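Local coordinates for cellulosomal-scaffolding protein A (Clostridium thermocellum, PDB 4B9F), which probably binds crystalline cellulose through its family 3a carbohydrate-binding module, part of the scaffolding subunit of the cellulosome, at residues Thr52-Asn64 against Thr100-Arg112. Residues are numbered along the deposited sequence; the frame is centred on the assembly and turned at random. Where two conformers were deposited one is given.
Sequences TFWCDHAAIIGSN and TLEPGAHVQIQGR
Residues 52-61 and 106-112 pair as neighbouring antiparallel strands in one sheet of the CBM3a beta-sandwich, and Asp56 meets Arg112 on its outward surface. The strand is interrupted at Asp56, where Gln110 meets two successive residues: Asp56 N donates to Gln110 O (2.8 Å) and Gln110 N to His57 O (2.8 Å), an irregularity resembling a beta bulge. The salt bridge is nearly straight, Arg112 NE reaching the syn lone pair of Asp56 OD1 at 2.9 Å with an N-H...O angle of 179°. The Arg112 chain bends at chi3 (57°) and presents its guanidinium edge to the carboxylate, the planes 20° apart and so nearly coplanar. One guanidinium face covers Trp54 CE3, which lies 3.4 Å from NH1. A water accepts from Arg112 NH2 and donates to Asp56 OD1; two more donate to Asp56 OD2, one joining it to Gly111 O, the other to Gln110 NE2. Beyond, Gln110 OE1 sits at the edge of the His57 ring and accepts a hydrogen bond from Gln108 NE2 (2.9 Å). Farther along, Ile61 CB lies over the His106 ring, 3.7 Å from its centroid, a CH-pi contact. On the opposite side of the sheet Ile60 CG1 packs on Val107 CG2 (4.1 Å), and Ile109 reaches Val74 of strand 74-85. With His57 and Tyr67, the flat ion pair is consistent with the planar strip proposed to stack on cellulose in this family; salt bridge and waters together would restrain the rotation of both charged groups.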
loop_
_atom_site.group_PDB
_atom_site.type_symbol
_atom_site.label_atom_id
_atom_site.label_comp_id
_atom_site.label_asym_id
_atom_site.label_seq_id
_atom_site.Cartn_x
_atom_site.Cartn_y
_atom_site.Cartn_z
ATOM N N THR A 52 7.359 3.563 -11.560
ATOM C CA THR A 52 7.452 4.669 -10.606
ATOM C C THR A 52 6.181 4.725 -9.772
ATOM O O THR A 52 5.085 4.458 -10.273
ATOM C CB THR A 52 7.643 6.023 -11.331
ATOM O OG1 THR A 52 8.727 5.919 -12.254
ATOM C CG2 THR A 52 7.957 7.145 -10.345
ATOM N N PHE A 53 6.354 5.050 -8.496
ATOM C CA PHE A 53 5.262 5.229 -7.539
ATOM C C PHE A 53 5.110 6.684 -7.136
ATOM O O PHE A 53 6.100 7.385 -6.890
ATOM C CB PHE A 53 5.556 4.407 -6.264
ATOM C CG PHE A 53 4.642 4.738 -5.100
ATOM C CD1 PHE A 53 3.437 4.074 -4.940
ATOM C CD2 PHE A 53 4.979 5.726 -4.176
ATOM C CE1 PHE A 53 2.587 4.384 -3.887
ATOM C CE2 PHE A 53 4.136 6.044 -3.117
ATOM C CZ PHE A 53 2.936 5.370 -2.977
ATOM N N TRP A 54 3.870 7.143 -7.037
ATOM C CA TRP A 54 3.591 8.430 -6.419
ATOM C C TRP A 54 2.415 8.258 -5.482
ATOM O O TRP A 54 1.510 7.476 -5.756
ATOM C CB TRP A 54 3.236 9.489 -7.469
ATOM C CG TRP A 54 4.179 9.535 -8.637
ATOM C CD1 TRP A 54 5.346 10.254 -8.746
ATOM C CD2 TRP A 54 4.020 8.842 -9.878
ATOM N NE1 TRP A 54 5.922 10.034 -9.980
ATOM C CE2 TRP A 54 5.122 9.177 -10.694
ATOM C CE3 TRP A 54 3.051 7.963 -10.376
ATOM C CZ2 TRP A 54 5.275 8.663 -11.987
ATOM C CZ3 TRP A 54 3.208 7.450 -11.648
ATOM C CH2 TRP A 54 4.311 7.802 -12.443
ATOM N N CYS A 55 2.410 8.981 -4.373
ATOM C CA CYS A 55 1.213 9.021 -3.545
ATOM C C CYS A 55 0.353 10.227 -3.940
ATOM O O CYS A 55 0.839 11.354 -3.916
ATOM C CB CYS A 55 1.600 9.099 -2.074
ATOM S SG CYS A 55 0.198 9.071 -0.961
ATOM N N ASP A 56 -0.910 9.985 -4.303
ATOM C CA ASP A 56 -1.849 11.072 -4.644
ATOM C C ASP A 56 -2.201 11.897 -3.407
ATOM O O ASP A 56 -2.417 13.113 -3.472
ATOM C CB ASP A 56 -3.183 10.521 -5.170
ATOM C CG ASP A 56 -3.089 9.887 -6.539
ATOM O OD1 ASP A 56 -2.100 10.126 -7.263
ATOM O OD2 ASP A 56 -4.063 9.171 -6.902
ATOM N N HIS A 57 -2.317 11.217 -2.275
ATOM C CA HIS A 57 -2.811 11.834 -1.057
ATOM C C HIS A 57 -2.561 10.882 0.097
ATOM O O HIS A 57 -2.875 9.700 0.005
ATOM C CB HIS A 57 -4.319 12.085 -1.165
ATOM C CG HIS A 57 -4.934 12.564 0.108
ATOM N ND1 HIS A 57 -4.525 13.717 0.736
ATOM C CD2 HIS A 57 -5.912 12.038 0.881
ATOM C CE1 HIS A 57 -5.234 13.892 1.837
ATOM N NE2 HIS A 57 -6.087 12.888 1.947
ATOM N N ALA A 58 -2.000 11.392 1.184
ATOM C CA ALA A 58 -1.914 10.617 2.420
ATOM C C ALA A 58 -2.069 11.548 3.597
ATOM O O ALA A 58 -1.610 12.693 3.563
ATOM C CB ALA A 58 -0.590 9.866 2.508
ATOM N N ALA A 59 -2.699 11.050 4.651
ATOM C CA ALA A 59 -2.869 11.857 5.844
ATOM C C ALA A 59 -2.940 10.981 7.070
ATOM O O ALA A 59 -3.420 9.840 7.009
ATOM C CB ALA A 59 -4.119 12.748 5.740
ATOM N N ILE A 60 -2.441 11.519 8.177
ATOM C CA ILE A 60 -2.606 10.892 9.482
ATOM C C ILE A 60 -3.770 11.582 10.171
ATOM O O ILE A 60 -3.773 12.812 10.325
ATOM C CB ILE A 60 -1.332 11.017 10.345
ATOM C CG1 ILE A 60 -0.135 10.382 9.626
ATOM C CG2 ILE A 60 -1.556 10.386 11.713
ATOM C CD1 ILE A 60 1.211 10.653 10.313
ATOM N N ILE A 61 -4.767 10.790 10.551
ATOM C CA ILE A 61 -5.957 11.304 11.202
ATOM C C ILE A 61 -5.929 10.878 12.661
ATOM O O ILE A 61 -5.892 9.684 12.965
ATOM C CB ILE A 61 -7.235 10.758 10.535
ATOM C CG1 ILE A 61 -7.198 11.008 9.021
ATOM C CG2 ILE A 61 -8.480 11.348 11.198
ATOM C CD1 ILE A 61 -7.046 12.468 8.620
ATOM N N GLY A 62 -5.928 11.852 13.566
ATOM C CA GLY A 62 -5.863 11.557 14.981
ATOM C C GLY A 62 -7.157 10.978 15.498
ATOM O O GLY A 62 -8.190 10.995 14.817
ATOM N N SER A 63 -7.116 10.485 16.725
ATOM C CA SER A 63 -8.313 9.908 17.328
ATOM C C SER A 63 -9.445 10.928 17.511
ATOM O O SER A 63 -10.622 10.550 17.579
ATOM C CB SER A 63 -7.969 9.248 18.663
ATOM O OG SER A 63 -7.517 10.214 19.590
ATOM N N ASN A 64 -9.086 12.212 17.578
ATOM C CA ASN A 64 -10.059 13.298 17.725
ATOM C C ASN A 64 -10.476 13.864 16.381
ATOM O O ASN A 64 -11.285 14.794 16.316
ATOM C CB ASN A 64 -9.459 14.454 18.525
ATOM C CG ASN A 64 -8.454 15.258 17.708
ATOM O OD1 ASN A 64 -7.642 14.682 16.966
ATOM N ND2 ASN A 64 -8.476 16.583 17.854
ATOM N N THR A 100 4.331 9.491 13.280
ATOM C CA THR A 100 3.959 8.644 14.392
ATOM C C THR A 100 2.469 8.390 14.306
ATOM O O THR A 100 1.677 9.307 14.053
ATOM C CB THR A 100 4.289 9.321 15.736
ATOM O OG1 THR A 100 5.703 9.529 15.834
ATOM C CG2 THR A 100 3.830 8.470 16.895
ATOM N N LEU A 101 2.095 7.132 14.489
ATOM C CA LEU A 101 0.701 6.744 14.505
ATOM C C LEU A 101 0.302 6.440 15.948
ATOM O O LEU A 101 0.663 5.394 16.495
ATOM C CB LEU A 101 0.492 5.522 13.611
ATOM C CG LEU A 101 -0.945 5.205 13.215
ATOM C CD1 LEU A 101 -1.525 6.362 12.422
ATOM C CD2 LEU A 101 -0.994 3.919 12.407
ATOM N N GLU A 102 -0.421 7.371 16.564
ATOM C CA GLU A 102 -0.839 7.240 17.963
ATOM C C GLU A 102 -1.917 6.177 18.120
ATOM O O GLU A 102 -2.583 5.828 17.148
ATOM C CB GLU A 102 -1.391 8.582 18.464
ATOM C CG GLU A 102 -0.388 9.732 18.457
ATOM C CD GLU A 102 0.673 9.609 19.536
ATOM O OE1 GLU A 102 0.503 8.786 20.464
ATOM O OE2 GLU A 102 1.680 10.339 19.466
ATOM N N PRO A 103 -2.106 5.668 19.348
ATOM C CA PRO A 103 -3.233 4.753 19.564
ATOM C C PRO A 103 -4.544 5.393 19.119
ATOM O O PRO A 103 -4.827 6.538 19.484
ATOM C CB PRO A 103 -3.235 4.556 21.083
ATOM C CG PRO A 103 -1.816 4.792 21.488
ATOM C CD PRO A 103 -1.305 5.862 20.571
ATOM N N GLY A 104 -5.324 4.667 18.325
ATOM C CA GLY A 104 -6.604 5.168 17.856
ATOM C C GLY A 104 -6.526 6.038 16.608
ATOM O O GLY A 104 -7.561 6.425 16.058
ATOM N N ALA A 105 -5.312 6.361 16.170
ATOM C CA ALA A 105 -5.122 7.145 14.952
ATOM C C ALA A 105 -5.050 6.217 13.748
ATOM O O ALA A 105 -4.763 5.030 13.884
ATOM C CB ALA A 105 -3.846 7.985 15.050
ATOM N N HIS A 106 -5.289 6.760 12.560
ATOM C CA HIS A 106 -5.069 5.982 11.346
ATOM C C HIS A 106 -4.334 6.799 10.304
ATOM O O HIS A 106 -4.335 8.031 10.357
ATOM C CB HIS A 106 -6.373 5.397 10.780
ATOM C CG HIS A 106 -7.323 6.412 10.219
ATOM N ND1 HIS A 106 -8.315 7.002 10.973
ATOM C CD2 HIS A 106 -7.459 6.906 8.965
ATOM C CE1 HIS A 106 -9.016 7.824 10.210
ATOM N NE2 HIS A 106 -8.516 7.785 8.986
ATOM N N VAL A 107 -3.691 6.102 9.372
ATOM C CA VAL A 107 -3.068 6.753 8.231
ATOM C C VAL A 107 -3.708 6.198 6.970
ATOM O O VAL A 107 -3.897 4.980 6.837
ATOM C CB VAL A 107 -1.512 6.606 8.233
ATOM C CG1 VAL A 107 -1.075 5.144 8.273
ATOM C CG2 VAL A 107 -0.898 7.333 7.050
ATOM N N GLN A 108 -4.085 7.102 6.066
ATOM C CA GLN A 108 -4.696 6.712 4.807
ATOM C C GLN A 108 -3.743 7.075 3.688
ATOM O O GLN A 108 -3.199 8.178 3.675
ATOM C CB GLN A 108 -6.020 7.438 4.621
ATOM C CG GLN A 108 -6.749 7.089 3.343
ATOM C CD GLN A 108 -8.202 7.522 3.390
ATOM O OE1 GLN A 108 -8.888 7.318 4.399
ATOM N NE2 GLN A 108 -8.678 8.131 2.310
ATOM N N ILE A 109 -3.539 6.141 2.765
ATOM C CA ILE A 109 -2.583 6.302 1.670
ATOM C C ILE A 109 -3.248 5.975 0.349
ATOM O O ILE A 109 -3.738 4.863 0.151
ATOM C CB ILE A 109 -1.359 5.368 1.843
ATOM C CG1 ILE A 109 -0.694 5.608 3.202
ATOM C CG2 ILE A 109 -0.374 5.542 0.677
ATOM C CD1 ILE A 109 -0.962 4.485 4.218
ATOM N N GLN A 110 -3.266 6.947 -0.552
ATOM C CA GLN A 110 -3.847 6.755 -1.873
ATOM C C GLN A 110 -2.686 6.674 -2.856
ATOM O O GLN A 110 -2.144 7.688 -3.293
ATOM C CB GLN A 110 -4.837 7.885 -2.164
ATOM C CG GLN A 110 -5.896 7.897 -1.063
ATOM C CD GLN A 110 -6.963 8.962 -1.166
ATOM O OE1 GLN A 110 -7.612 9.252 -0.171
ATOM N NE2 GLN A 110 -7.166 9.533 -2.358
ATOM N N GLY A 111 -2.261 5.444 -3.136
ATOM C CA GLY A 111 -1.066 5.204 -3.923
ATOM C C GLY A 111 -1.347 5.049 -5.399
ATOM O O GLY A 111 -2.474 4.775 -5.799
ATOM N N ARG A 112 -0.310 5.210 -6.214
ATOM C CA ARG A 112 -0.466 5.088 -7.650
ATOM C C ARG A 112 0.869 4.694 -8.251
ATOM O O ARG A 112 1.915 5.226 -7.859
ATOM C CB ARG A 112 -0.926 6.422 -8.241
ATOM C CG ARG A 112 -1.187 6.385 -9.735
ATOM C CD ARG A 112 -1.980 7.612 -10.161
ATOM N NE ARG A 112 -1.294 8.837 -9.782
ATOM C CZ ARG A 112 -0.331 9.404 -10.506
ATOM N NH1 ARG A 112 0.039 8.863 -11.663
ATOM N NH2 ARG A 112 0.264 10.516 -10.078
HETATM O O HOH W 1 -4.640 6.576 -6.020
HETATM O O HOH W 2 -6.423 9.474 -5.185
HETATM O O HOH W 3 0.091 11.456 -7.455
HETATM O O HOH W 4 -4.369 8.942 20.419
#